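Local coordinates for DNA replication and repair protein RecF (Caldanaerobacter subterraneus subsp. tengcongensis, PDB 5Z69) that binds ATP, probably binds single-stranded DNA, and acts as a recombination mediator in the RecFOR pathway of DNA repair, at residues A[80-84]-A[85-89]; A[136-139]-A[140-143]; A[205-208]-A[209-213]; A[212-215]-A[216-220]; A[258-261]-A[262-266]. One frame throughout, in Å; residues are numbered along the deposited sequence. Where two conformers were deposited one is given.

Interaction 1 of 5, residues A[80-84]-A[85-89]; sequences LVRSA and DFYEK
Val81 and Lys89 lie side by side on one face of a hairpin, pointing the same way, and this is the tightly packed half of the contact. The CG2 methyl of Val81 rests 3.9 Å from Lys89 CB, while their backbones exchange two hydrogen bonds; the one from Lys89 N to Val81 O is 2.8 Å long. A buried, branched valine suits this spot, packing against Leu10 of strand 9-16 and Phe120. On the same face, Ser83 pairs with Phe86. The serine hydroxyl is turned between its own N and carbonyl carbon (chi1 73°), which brings OG to within 3.7 Å of Phe86 CD1 and lets it bind two waters. One of these, 2.7 Å from Ser83 OG, is at the same time the acceptor of a bond from Lys89 NZ, whose other partner is His119. The bent lysine passes over the Phe86 ring, with CE 3.7 Å above its centre.

The looser half holds long side chains. In the conformer given, Tyr87 CD1 sits 4.0 Å above the centre of the Arg82 guanidinium, the two planes 70° apart, and Tyr87 is exposed. Glu88 reaches past the Leu80 methyls to a salt bridge with Lys11. The antiparallel pairing, closed by a type I turn from Ser83 to Phe86 and interrupted by a beta bulge that sets Tyr87 and Glu88 opposite Arg82, is that of a beta hairpin.

Interaction 2 of 5, residues A[136-139]-A[140-143]; sequences GPSR and RRKY
Pro137 O takes the N-H of Arg141 at 2.8 Å, and this bond opens the i to i+4 series of the helix. Proline suits the first turn, where its missing N-H costs no helical bond, and Gly136 before it is the N-cap. The Arg141 chain, bent at chi3 (45°), folds back over this turn: one face of its guanidinium lies on Ser138 CA, 3.5 Å from the plane, and NH1 is 3.6 Å from Pro137 CB. NH1 is held further by Glu274 O and by Tyr288 of the second subunit. Arg140 also turns back toward the N-terminus, and Gly136 O stands over a face of its guanidinium, too poorly angled for a hydrogen bond; the charge instead meets Asp275 in a salt bridge. Arg139 pairs with Glu131, and the OH of buried Tyr143 is hydrogen-bonded to Glu305. The Gly-Pro-x-x-Arg-Arg-x-Tyr pattern of this helix start resembles the sequence signature of the RecF family.

Interaction 3 of 5, residues A[205-208]-A[209-213]; sequences NNYL and EKLKN
Glu209 folds back over Asn205 and Asn206, one turn earlier in the helix, and its atoms meet these asparagines one after another. CB lies 3.4 Å from Asn206 O. CG, set beside its own backbone N (chi1 -82°), comes as near to Asn205 O, the very carbonyl that accepts the Glu209 N-H. From there the chain runs extended: CD approaches Asn205 ND2, and at the tip OE1 stands 3.4 Å from the same ND2 and, more loosely, 4.1 Å from Asn206 ND2. The Asn205 amide and the carboxylate are 58° apart and the angle is too poor for a hydrogen bond, so the pair is at most a loose polar contact on the solvent side, where flexible, hydrophilic residues fit well.

The other side of the helix is apolar. Leu211 CB touches the Tyr207 ring obliquely, 4.2 Å from CE2, and Leu211 CD2 meets CD2 of Leu208 at 4.0 Å. These three buried residues pack on the neighbouring helices: Tyr207 and Leu208 reach helix 137-151, and Leu211 reaches helix 291-313. The exposed Lys210 stretches out to a salt bridge with Glu312. Further on, Lys212 curls through three bends, so that NZ donates to Asn213 OD1 at 2.7 Å from above the amide plane. Such a division into a polar and an apolar side is the mark of an amphipathic alpha-helix, here the long helix 186-222 laid against its neighbours.

Interaction 4 of 5, residues A[212-215]-A[216-220]; sequences KNSM and SKFLM
Ser214 and Phe218 stand one turn apart on the same side of the amphipathic helix 186-222, where it packs against helix 291-313. The Phe218 ring is set obliquely to the backbone carbonyl of Ser214, with CD2 3.1 Å from that oxygen, and CE2 lies 3.4 Å from Ser214 OG in the conformer given. The serine hydroxyl points away from its own backbone N (chi1 -173°), which sends it toward Glu307 and Ser304 for hydrogen bonds. A small polar residue can thus be buried beside the aromatic ring with its polar atom satisfied.

One face of the ring is covered from within the helix. Lys217 bends at three torsions and lays CE 3.5 Å above the ring centre, while its NZ forms a salt bridge with Glu307; the lysine thus serves both an aromatic face and a charge. Met215 and Leu219 are buried too: Met215 packs on Ser304, Leu219 on Leu227.

Ser216 touches Leu227 of strand 227-232 and turns its hydroxyl back along the helix (chi1 -73°). Lys212 O is therefore gripped twice, by Ser216 N at 2.8 Å and by Ser216 OG at 3.0 Å from above the carbonyl plane.

Interaction 5 of 5, residues A[258-261]-A[262-266]; sequences LTLD and LKYLS
Leu258 and Leu262 make the first of two apolar contacts, lying side by side with CD2 of Leu258 3.5 Å from CD1 of Leu262. The second is oblique: Leu260 CD1 meets Tyr264 CE2 at 3.6 Å, while Leu260 O lies in the plane of the ring at its edge. A leucine suits position 262, which also packs on Leu173 and Ile176 of helix 153-177.

Backbone bonds are regular at first, as in Tyr264 N to Leu260 O. At the helix end, Leu265 takes positive phi (52°), and the N-H groups of Leu265 and Ser266 both turn to Asp261 O, in weak bonds.

A second polar group is the Asp261 carboxylate. OD1 accepts from a water at 2.6 Å, which also binds Ser266 OG at 3.2 Å, and from Gln268 N; OD2 forms a salt bridge with Arg169. With its backbone carbonyl and its carboxylate, Asp261 thus holds the chain that leaves the helix, and the Tyr264 hydroxyl, bonded to Glu228 of the second subunit, carries the helix end into the dimer interface.

How the interactions relate
From the N terminus, interaction 1 closes first, a tight hairpin where strand 74-83 turns into strand 86-96 in the antiparallel sheet. Interactions 2 to 5 are local contacts along helices, between residues about one turn apart, and close no long loop. They follow in series, except that interactions 3 and 4 overlap at Lys212 and Asn213 on helix 186-222. Nothing nests or crosses. Interaction 2, at the start of helix 137-151, approaches interaction 3 to about 5 Å between nearest atoms, and both lean on helix 291-313, as does interaction 4. Interaction 5 lies about 49 Å from interaction 1, centre to centre, across the chain's middle; it and interaction 2 both touch the second subunit.

Interaction 1 of 5, residues A[80-84]-A[85-89]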
loop_
_atom_site.group_PDB
_atom_site.type_symbol
_atom_site.label_atom_id
_atom_site.label_comp_id
_atom_site.label_asym_id
_atom_site.label_seq_id
_atom_site.Cartn_x
_atom_site.Cartn_y
_atom_site.Cartn_z
ATOM N N LEU A 80 -9.637 35.608 23.304
ATOM C CA LEU A 80 -11.074 35.819 23.454
ATOM C C LEU A 80 -11.683 35.581 22.078
ATOM O O LEU A 80 -11.306 36.208 21.099
ATOM C CB LEU A 80 -11.394 37.224 23.979
ATOM C CG LEU A 80 -10.790 37.658 25.344
ATOM C CD1 LEU A 80 -11.163 39.106 25.719
ATOM C CD2 LEU A 80 -11.196 36.734 26.486
ATOM N N VAL A 81 -12.601 34.640 21.987
ATOM C CA VAL A 81 -13.111 34.287 20.671
ATOM C C VAL A 81 -14.627 34.421 20.645
ATOM O O VAL A 81 -15.305 34.347 21.674
ATOM C CB VAL A 81 -12.705 32.832 20.231
ATOM C CG1 VAL A 81 -11.209 32.569 20.455
ATOM C CG2 VAL A 81 -13.546 31.780 20.932
ATOM N N ARG A 82 -15.150 34.678 19.461
ATOM C CA ARG A 82 -16.587 34.648 19.235
ATOM C C ARG A 82 -16.864 33.449 18.330
ATOM O O ARG A 82 -16.052 33.126 17.468
ATOM C CB ARG A 82 -17.070 35.963 18.610
ATOM C CG ARG A 82 -18.563 36.017 18.313
ATOM C CD ARG A 82 -19.042 37.442 18.059
ATOM N NE ARG A 82 -20.505 37.495 18.051
ATOM C CZ ARG A 82 -21.224 38.607 17.931
ATOM N NH1 ARG A 82 -20.634 39.776 17.794
ATOM N NH2 ARG A 82 -22.542 38.541 17.929
ATOM N N SER A 83 -17.983 32.759 18.539
ATOM C CA SER A 83 -18.315 31.667 17.632
ATOM C C SER A 83 -19.835 31.617 17.514
ATOM O O SER A 83 -20.514 32.452 18.096
ATOM C CB SER A 83 -17.730 30.331 18.121
ATOM O OG SER A 83 -18.430 29.833 19.247
ATOM N N ALA A 84 -20.376 30.662 16.775
ATOM C CA ALA A 84 -21.829 30.680 16.497
ATOM C C ALA A 84 -22.710 30.707 17.755
ATOM O O ALA A 84 -23.801 31.281 17.734
ATOM C CB ALA A 84 -22.215 29.484 15.636
ATOM N N ASP A 85 -22.245 30.092 18.844
ATOM C CA ASP A 85 -23.051 30.008 20.063
ATOM C C ASP A 85 -22.495 30.855 21.187
ATOM O O ASP A 85 -23.053 30.855 22.266
ATOM C CB ASP A 85 -23.160 28.560 20.574
ATOM C CG ASP A 85 -23.976 27.668 19.652
ATOM O OD1 ASP A 85 -24.929 28.178 19.021
ATOM O OD2 ASP A 85 -23.651 26.462 19.562
ATOM N N PHE A 86 -21.384 31.543 20.958
ATOM C CA PHE A 86 -20.767 32.313 22.039
ATOM C C PHE A 86 -20.450 33.709 21.600
ATOM O O PHE A 86 -19.627 33.873 20.708
ATOM C CB PHE A 86 -19.477 31.621 22.533
ATOM C CG PHE A 86 -19.735 30.351 23.280
ATOM C CD1 PHE A 86 -19.922 29.166 22.597
ATOM C CD2 PHE A 86 -19.824 30.350 24.665
ATOM C CE1 PHE A 86 -20.193 27.989 23.267
ATOM C CE2 PHE A 86 -20.100 29.174 25.351
ATOM C CZ PHE A 86 -20.269 27.978 24.632
ATOM N N TYR A 87 -21.110 34.715 22.202
ATOM C CA TYR A 87 -20.665 36.099 22.029
ATOM C C TYR A 87 -19.206 36.217 22.483
ATOM O O TYR A 87 -18.405 36.941 21.881
ATOM C CB TYR A 87 -21.555 37.081 22.808
ATOM C CG TYR A 87 -21.034 38.509 22.909
ATOM C CD1 TYR A 87 -21.105 39.394 21.825
ATOM C CD2 TYR A 87 -20.485 38.978 24.093
ATOM C CE1 TYR A 87 -20.623 40.702 21.943
ATOM C CE2 TYR A 87 -20.011 40.272 24.215
ATOM C CZ TYR A 87 -20.087 41.131 23.139
ATOM O OH TYR A 87 -19.606 42.424 23.280
ATOM N N GLU A 88 -18.846 35.507 23.542
ATOM C CA GLU A 88 -17.435 35.507 23.944
ATOM C C GLU A 88 -17.052 34.224 24.675
ATOM O O GLU A 88 -17.779 33.757 25.537
ATOM C CB GLU A 88 -17.103 36.732 24.811
ATOM C CG GLU A 88 -15.594 36.866 25.102
ATOM C CD GLU A 88 -15.164 38.264 25.539
ATOM O OE1 GLU A 88 -14.598 38.392 26.642
ATOM O OE2 GLU A 88 -15.352 39.233 24.769
ATOM N N LYS A 89 -15.927 33.634 24.294
ATOM C CA LYS A 89 -15.409 32.473 25.004
ATOM C C LYS A 89 -13.935 32.726 25.282
ATOM O O LYS A 89 -13.161 33.069 24.371
ATOM C CB LYS A 89 -15.610 31.177 24.204
ATOM C CG LYS A 89 -14.825 29.957 24.741
ATOM C CD LYS A 89 -15.099 28.688 23.908
ATOM C CE LYS A 89 -16.458 28.093 24.278
ATOM N NZ LYS A 89 -16.862 26.985 23.362
HETATM O O HOH W 1 -16.838 28.154 20.646
HETATM O O HOH W 2 -20.118 28.058 18.765
#

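Interaction 2 of 5, residues A[136-139]-A[140-143]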
loop_
_atom_site.group_PDB
_atom_site.type_symbol
_atom_site.label_atom_id
_atom_site.label_comp_id
_atom_site.label_asym_id
_atom_site.label_seq_id
_atom_site.Cartn_x
_atom_site.Cartn_y
_atom_site.Cartn_z
ATOM N N GLY A 136 6.442 10.365 4.586
ATOM C CA GLY A 136 5.971 9.009 4.811
ATOM C C GLY A 136 4.554 8.887 5.349
ATOM O O GLY A 136 3.862 9.891 5.530
ATOM N N PRO A 137 4.112 7.643 5.599
ATOM C CA PRO A 137 2.793 7.313 6.156
ATOM C C PRO A 137 2.499 8.093 7.448
ATOM O O PRO A 137 1.383 8.515 7.683
ATOM C CB PRO A 137 2.907 5.809 6.452
ATOM C CG PRO A 137 3.960 5.324 5.518
ATOM C CD PRO A 137 4.943 6.445 5.409
ATOM N N SER A 138 3.532 8.248 8.265
ATOM C CA SER A 138 3.468 8.905 9.551
ATOM C C SER A 138 2.875 10.316 9.430
ATOM O O SER A 138 1.982 10.701 10.185
ATOM C CB SER A 138 4.875 8.950 10.152
ATOM O OG SER A 138 4.853 9.435 11.479
ATOM N N ARG A 139 3.368 11.062 8.449
ATOM C CA ARG A 139 2.945 12.432 8.202
ATOM C C ARG A 139 1.472 12.485 7.824
ATOM O O ARG A 139 0.704 13.310 8.336
ATOM C CB ARG A 139 3.799 13.047 7.091
ATOM C CG ARG A 139 3.606 14.540 6.874
ATOM C CD ARG A 139 4.227 15.339 8.005
ATOM N NE ARG A 139 4.381 16.744 7.643
ATOM C CZ ARG A 139 3.425 17.662 7.764
ATOM N NH1 ARG A 139 2.231 17.322 8.240
ATOM N NH2 ARG A 139 3.666 18.919 7.406
ATOM N N ARG A 140 1.088 11.595 6.918
ATOM C CA ARG A 140 -0.271 11.570 6.397
ATOM C C ARG A 140 -1.229 11.104 7.496
ATOM O O ARG A 140 -2.342 11.622 7.649
ATOM C CB ARG A 140 -0.367 10.656 5.167
ATOM C CG ARG A 140 -0.123 11.364 3.816
ATOM C CD ARG A 140 0.078 10.335 2.650
ATOM N NE ARG A 140 1.371 10.546 1.999
ATOM C CZ ARG A 140 2.451 9.797 2.188
ATOM N NH1 ARG A 140 2.416 8.745 2.991
ATOM N NH2 ARG A 140 3.572 10.089 1.546
ATOM N N ARG A 141 -0.770 10.130 8.267
ATOM C CA ARG A 141 -1.552 9.602 9.366
ATOM C C ARG A 141 -1.783 10.652 10.474
ATOM O O ARG A 141 -2.890 10.800 10.965
ATOM C CB ARG A 141 -0.843 8.378 9.921
ATOM C CG ARG A 141 -1.746 7.322 10.471
ATOM C CD ARG A 141 -0.971 6.035 10.632
ATOM N NE ARG A 141 0.337 6.246 11.252
ATOM C CZ ARG A 141 1.480 5.777 10.761
ATOM N NH1 ARG A 141 1.492 5.062 9.626
ATOM N NH2 ARG A 141 2.618 6.022 11.404
ATOM N N LYS A 142 -0.737 11.369 10.862
ATOM C CA LYS A 142 -0.877 12.389 11.894
ATOM C C LYS A 142 -1.870 13.462 11.422
ATOM O O LYS A 142 -2.687 13.938 12.208
ATOM C CB LYS A 142 0.483 13.012 12.239
ATOM C CG LYS A 142 0.378 14.317 13.080
ATOM C CD LYS A 142 1.736 14.892 13.534
ATOM C CE LYS A 142 1.535 16.117 14.442
ATOM N NZ LYS A 142 2.801 16.849 14.753
ATOM N N TYR A 143 -1.812 13.797 10.130
ATOM C CA TYR A 143 -2.664 14.820 9.529
ATOM C C TYR A 143 -4.125 14.392 9.525
ATOM O O TYR A 143 -5.027 15.148 9.903
ATOM C CB TYR A 143 -2.202 15.133 8.097
ATOM C CG TYR A 143 -3.158 16.039 7.365
ATOM C CD1 TYR A 143 -4.000 15.549 6.370
ATOM C CD2 TYR A 143 -3.258 17.385 7.711
ATOM C CE1 TYR A 143 -4.908 16.401 5.713
ATOM C CE2 TYR A 143 -4.156 18.242 7.068
ATOM C CZ TYR A 143 -4.978 17.749 6.075
ATOM O OH TYR A 143 -5.871 18.617 5.461
#

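Interaction 3 of 5, residues A[205-208]-A[209-213]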
loop_
_atom_site.group_PDB
_atom_site.type_symbol
_atom_site.label_atom_id
_atom_site.label_comp_id
_atom_site.label_asym_id
_atom_site.label_seq_id
_atom_site.Cartn_x
_atom_site.Cartn_y
_atom_site.Cartn_z
ATOM N N ASN A 205 -12.186 5.913 6.772
ATOM C CA ASN A 205 -12.737 5.686 5.432
ATOM C C ASN A 205 -13.799 6.715 5.085
ATOM O O ASN A 205 -13.800 7.277 3.985
ATOM C CB ASN A 205 -13.339 4.290 5.310
ATOM C CG ASN A 205 -13.668 3.924 3.861
ATOM O OD1 ASN A 205 -12.776 3.743 3.038
ATOM N ND2 ASN A 205 -14.950 3.834 3.554
ATOM N N ASN A 206 -14.717 6.955 6.017
ATOM C CA ASN A 206 -15.737 7.985 5.816
ATOM C C ASN A 206 -15.112 9.333 5.454
ATOM O O ASN A 206 -15.593 10.029 4.563
ATOM C CB ASN A 206 -16.613 8.153 7.063
ATOM C CG ASN A 206 -17.352 6.880 7.454
ATOM O OD1 ASN A 206 -17.634 6.658 8.634
ATOM N ND2 ASN A 206 -17.665 6.038 6.473
ATOM N N TYR A 207 -14.034 9.692 6.151
ATOM C CA TYR A 207 -13.409 10.993 5.928
ATOM C C TYR A 207 -12.667 10.999 4.580
ATOM O O TYR A 207 -12.722 11.980 3.835
ATOM C CB TYR A 207 -12.430 11.364 7.073
ATOM C CG TYR A 207 -11.853 12.749 6.909
ATOM C CD1 TYR A 207 -12.445 13.852 7.537
ATOM C CD2 TYR A 207 -10.725 12.971 6.125
ATOM C CE1 TYR A 207 -11.927 15.128 7.376
ATOM C CE2 TYR A 207 -10.204 14.237 5.958
ATOM C CZ TYR A 207 -10.811 15.319 6.601
ATOM O OH TYR A 207 -10.317 16.599 6.429
ATOM N N LEU A 208 -11.956 9.917 4.294
ATOM C CA LEU A 208 -11.202 9.826 3.054
ATOM C C LEU A 208 -12.147 9.853 1.826
ATOM O O LEU A 208 -11.799 10.460 0.803
ATOM C CB LEU A 208 -10.317 8.582 3.070
ATOM C CG LEU A 208 -9.114 8.704 4.007
ATOM C CD1 LEU A 208 -8.457 7.383 4.105
ATOM C CD2 LEU A 208 -8.091 9.747 3.571
ATOM N N GLU A 209 -13.310 9.210 1.942
ATOM C CA GLU A 209 -14.389 9.348 0.950
ATOM C C GLU A 209 -14.707 10.797 0.701
ATOM O O GLU A 209 -14.689 11.250 -0.433
ATOM C CB GLU A 209 -15.681 8.684 1.429
ATOM C CG GLU A 209 -15.787 7.167 1.237
ATOM C CD GLU A 209 -17.207 6.684 1.488
ATOM O OE1 GLU A 209 -17.394 5.805 2.362
ATOM O OE2 GLU A 209 -18.125 7.193 0.801
ATOM N N LYS A 210 -15.020 11.528 1.772
ATOM C CA LYS A 210 -15.314 12.956 1.643
ATOM C C LYS A 210 -14.115 13.720 1.117
ATOM O O LYS A 210 -14.263 14.614 0.288
ATOM C CB LYS A 210 -15.756 13.535 2.983
ATOM C CG LYS A 210 -17.079 13.002 3.435
ATOM C CD LYS A 210 -17.401 13.426 4.859
ATOM C CE LYS A 210 -18.813 13.013 5.235
ATOM N NZ LYS A 210 -19.037 13.089 6.694
ATOM N N LEU A 211 -12.924 13.358 1.590
ATOM C CA LEU A 211 -11.707 14.021 1.149
ATOM C C LEU A 211 -11.545 13.875 -0.367
ATOM O O LEU A 211 -11.285 14.849 -1.067
ATOM C CB LEU A 211 -10.479 13.452 1.875
ATOM C CG LEU A 211 -9.158 14.120 1.481
ATOM C CD1 LEU A 211 -9.265 15.604 1.813
ATOM C CD2 LEU A 211 -7.943 13.505 2.176
ATOM N N LYS A 212 -11.717 12.660 -0.873
ATOM C CA LYS A 212 -11.560 12.425 -2.311
ATOM C C LYS A 212 -12.580 13.240 -3.136
ATOM O O LYS A 212 -12.199 13.929 -4.082
ATOM C CB LYS A 212 -11.667 10.925 -2.609
ATOM C CG LYS A 212 -11.181 10.503 -3.998
ATOM C CD LYS A 212 -12.320 10.418 -4.987
ATOM C CE LYS A 212 -13.356 9.401 -4.537
ATOM N NZ LYS A 212 -14.420 10.006 -3.686
ATOM N N ASN A 213 -13.857 13.191 -2.762
ATOM C CA ASN A 213 -14.889 14.000 -3.427
ATOM C C ASN A 213 -14.551 15.484 -3.510
ATOM O O ASN A 213 -14.621 16.092 -4.579
ATOM C CB ASN A 213 -16.238 13.886 -2.710
ATOM C CG ASN A 213 -16.779 12.478 -2.683
ATOM O OD1 ASN A 213 -16.498 11.668 -3.566
ATOM N ND2 ASN A 213 -17.580 12.179 -1.661
#

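Interaction 4 of 5, residues A[212-215]-A[216-220]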
loop_
_atom_site.group_PDB
_atom_site.type_symbol
_atom_site.label_atom_id
_atom_site.label_comp_id
_atom_site.label_asym_id
_atom_site.label_seq_id
_atom_site.Cartn_x
_atom_site.Cartn_y
_atom_site.Cartn_z
ATOM N N LYS A 212 -11.717 12.660 -0.873
ATOM C CA LYS A 212 -11.560 12.425 -2.311
ATOM C C LYS A 212 -12.580 13.240 -3.136
ATOM O O LYS A 212 -12.199 13.929 -4.082
ATOM C CB LYS A 212 -11.667 10.925 -2.609
ATOM C CG LYS A 212 -11.181 10.503 -3.998
ATOM C CD LYS A 212 -12.320 10.418 -4.987
ATOM C CE LYS A 212 -13.356 9.401 -4.537
ATOM N NZ LYS A 212 -14.420 10.006 -3.686
ATOM N N ASN A 213 -13.857 13.191 -2.762
ATOM C CA ASN A 213 -14.889 14.000 -3.427
ATOM C C ASN A 213 -14.551 15.484 -3.510
ATOM O O ASN A 213 -14.621 16.092 -4.579
ATOM C CB ASN A 213 -16.238 13.886 -2.710
ATOM C CG ASN A 213 -16.779 12.478 -2.683
ATOM O OD1 ASN A 213 -16.498 11.668 -3.566
ATOM N ND2 ASN A 213 -17.580 12.179 -1.661
ATOM N N SER A 214 -14.218 16.070 -2.364
ATOM C CA SER A 214 -13.936 17.493 -2.305
ATOM C C SER A 214 -12.654 17.841 -3.049
ATOM O O SER A 214 -12.589 18.847 -3.747
ATOM C CB SER A 214 -13.840 17.966 -0.847
ATOM O OG SER A 214 -13.723 19.371 -0.801
ATOM N N MET A 215 -11.632 17.011 -2.903
ATOM C CA MET A 215 -10.371 17.279 -3.580
ATOM C C MET A 215 -10.488 17.137 -5.089
ATOM O O MET A 215 -9.806 17.846 -5.823
ATOM C CB MET A 215 -9.268 16.339 -3.110
ATOM C CG MET A 215 -8.722 16.580 -1.744
ATOM S SD MET A 215 -7.403 15.378 -1.502
ATOM C CE MET A 215 -6.003 16.181 -2.214
ATOM N N SER A 216 -11.307 16.188 -5.543
ATOM C CA SER A 216 -11.522 15.986 -6.981
ATOM C C SER A 216 -12.173 17.212 -7.585
ATOM O O SER A 216 -11.875 17.595 -8.716
ATOM C CB SER A 216 -12.395 14.762 -7.250
ATOM O OG SER A 216 -11.685 13.567 -7.016
ATOM N N LYS A 217 -13.072 17.819 -6.817
ATOM C CA LYS A 217 -13.729 19.040 -7.239
ATOM C C LYS A 217 -12.693 20.159 -7.383
ATOM O O LYS A 217 -12.621 20.809 -8.418
ATOM C CB LYS A 217 -14.833 19.422 -6.244
ATOM C CG LYS A 217 -15.754 20.563 -6.676
ATOM C CD LYS A 217 -15.248 21.940 -6.234
ATOM C CE LYS A 217 -14.997 22.004 -4.728
ATOM N NZ LYS A 217 -16.239 21.915 -3.903
ATOM N N PHE A 218 -11.879 20.376 -6.354
ATOM C CA PHE A 218 -10.908 21.472 -6.387
ATOM C C PHE A 218 -9.821 21.261 -7.446
ATOM O O PHE A 218 -9.469 22.188 -8.180
ATOM C CB PHE A 218 -10.267 21.668 -5.007
ATOM C CG PHE A 218 -11.171 22.336 -4.008
ATOM C CD1 PHE A 218 -11.529 23.667 -4.162
ATOM C CD2 PHE A 218 -11.661 21.641 -2.910
ATOM C CE1 PHE A 218 -12.361 24.290 -3.246
ATOM C CE2 PHE A 218 -12.498 22.261 -1.995
ATOM C CZ PHE A 218 -12.849 23.585 -2.168
ATOM N N LEU A 219 -9.299 20.043 -7.518
ATOM C CA LEU A 219 -8.258 19.699 -8.481
ATOM C C LEU A 219 -8.723 19.901 -9.925
ATOM O O LEU A 219 -7.994 20.455 -10.751
ATOM C CB LEU A 219 -7.808 18.253 -8.273
ATOM C CG LEU A 219 -6.711 17.754 -9.208
ATOM C CD1 LEU A 219 -5.422 18.527 -8.971
ATOM C CD2 LEU A 219 -6.490 16.261 -9.035
ATOM N N MET A 220 -9.945 19.464 -10.218
ATOM C CA MET A 220 -10.467 19.532 -11.577
ATOM C C MET A 220 -10.689 20.979 -12.001
ATOM O O MET A 220 -10.795 21.274 -13.190
ATOM C CB MET A 220 -11.773 18.737 -11.695
ATOM C CG MET A 220 -12.169 18.361 -13.125
ATOM S SD MET A 220 -10.910 17.396 -14.005
ATOM C CE MET A 220 -11.863 16.728 -15.369
#

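Interaction 5 of 5, residues A[258-261]-A[262-266]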
loop_
_atom_site.group_PDB
_atom_site.type_symbol
_atom_site.label_atom_id
_atom_site.label_comp_id
_atom_site.label_asym_id
_atom_site.label_seq_id
_atom_site.Cartn_x
_atom_site.Cartn_y
_atom_site.Cartn_z
ATOM N N LEU A 258 2.341 -12.542 16.242
ATOM C CA LEU A 258 2.885 -12.651 17.588
ATOM C C LEU A 258 4.411 -12.805 17.620
ATOM O O LEU A 258 5.097 -12.104 18.369
ATOM C CB LEU A 258 2.201 -13.816 18.317
ATOM C CG LEU A 258 2.503 -14.062 19.802
ATOM C CD1 LEU A 258 1.294 -14.676 20.476
ATOM C CD2 LEU A 258 3.685 -14.992 19.976
ATOM N N THR A 259 4.941 -13.715 16.807
ATOM C CA THR A 259 6.380 -13.950 16.775
ATOM C C THR A 259 7.114 -12.722 16.298
ATOM O O THR A 259 8.098 -12.302 16.899
ATOM C CB THR A 259 6.739 -15.129 15.857
ATOM O OG1 THR A 259 6.123 -16.316 16.363
ATOM C CG2 THR A 259 8.261 -15.319 15.784
ATOM N N LEU A 260 6.626 -12.139 15.215
ATOM C CA LEU A 260 7.216 -10.913 14.696
ATOM C C LEU A 260 7.213 -9.798 15.743
ATOM O O LEU A 260 8.210 -9.082 15.905
ATOM C CB LEU A 260 6.471 -10.442 13.449
ATOM C CG LEU A 260 7.011 -9.116 12.917
ATOM C CD1 LEU A 260 8.137 -9.359 11.923
ATOM C CD2 LEU A 260 5.903 -8.277 12.299
ATOM N N ASP A 261 6.094 -9.659 16.454
ATOM C CA ASP A 261 5.960 -8.577 17.438
ATOM C C ASP A 261 6.910 -8.773 18.618
ATOM O O ASP A 261 7.461 -7.810 19.167
ATOM C CB ASP A 261 4.508 -8.483 17.920
ATOM C CG ASP A 261 3.571 -7.925 16.844
ATOM O OD1 ASP A 261 4.066 -7.410 15.812
ATOM O OD2 ASP A 261 2.341 -7.992 17.033
ATOM N N LEU A 262 7.115 -10.028 19.002
ATOM C CA LEU A 262 8.056 -10.344 20.070
ATOM C C LEU A 262 9.480 -10.009 19.653
ATOM O O LEU A 262 10.304 -9.638 20.480
ATOM C CB LEU A 262 7.950 -11.816 20.452
ATOM C CG LEU A 262 6.716 -12.084 21.308
ATOM C CD1 LEU A 262 6.541 -13.556 21.496
ATOM C CD2 LEU A 262 6.842 -11.377 22.659
ATOM N N LYS A 263 9.764 -10.128 18.361
ATOM C CA LYS A 263 11.102 -9.836 17.868
ATOM C C LYS A 263 11.393 -8.348 17.880
ATOM O O LYS A 263 12.468 -7.922 18.301
ATOM C CB LYS A 263 11.287 -10.382 16.456
ATOM C CG LYS A 263 12.592 -9.957 15.832
ATOM C CD LYS A 263 12.716 -10.469 14.400
ATOM C CE LYS A 263 12.782 -11.998 14.321
ATOM N NZ LYS A 263 11.461 -12.638 14.017
ATOM N N TYR A 264 10.431 -7.550 17.430
ATOM C CA TYR A 264 10.651 -6.119 17.298
ATOM C C TYR A 264 10.171 -5.336 18.518
ATOM O O TYR A 264 10.419 -4.131 18.620
ATOM C CB TYR A 264 9.968 -5.604 16.034
ATOM C CG TYR A 264 10.706 -6.005 14.781
ATOM C CD1 TYR A 264 11.733 -5.217 14.280
ATOM C CD2 TYR A 264 10.391 -7.186 14.109
ATOM C CE1 TYR A 264 12.422 -5.581 13.146
ATOM C CE2 TYR A 264 11.078 -7.562 12.966
ATOM C CZ TYR A 264 12.091 -6.754 12.492
ATOM O OH TYR A 264 12.781 -7.102 11.362
ATOM N N LEU A 265 9.511 -6.031 19.443
ATOM C CA LEU A 265 8.896 -5.396 20.601
ATOM C C LEU A 265 7.990 -4.236 20.161
ATOM O O LEU A 265 8.043 -3.141 20.725
ATOM C CB LEU A 265 9.965 -4.919 21.586
ATOM C CG LEU A 265 10.748 -5.991 22.358
ATOM C CD1 LEU A 265 11.750 -5.323 23.305
ATOM C CD2 LEU A 265 9.835 -6.938 23.131
ATOM N N SER A 266 7.176 -4.486 19.134
ATOM C CA SER A 266 6.185 -3.514 18.657
ATOM C C SER A 266 5.001 -4.248 18.036
ATOM O O SER A 266 4.993 -5.473 17.954
ATOM C CB SER A 266 6.799 -2.562 17.636
ATOM O OG SER A 266 7.052 -3.259 16.420
HETATM O O HOH W 3 6.040 -5.952 14.968
#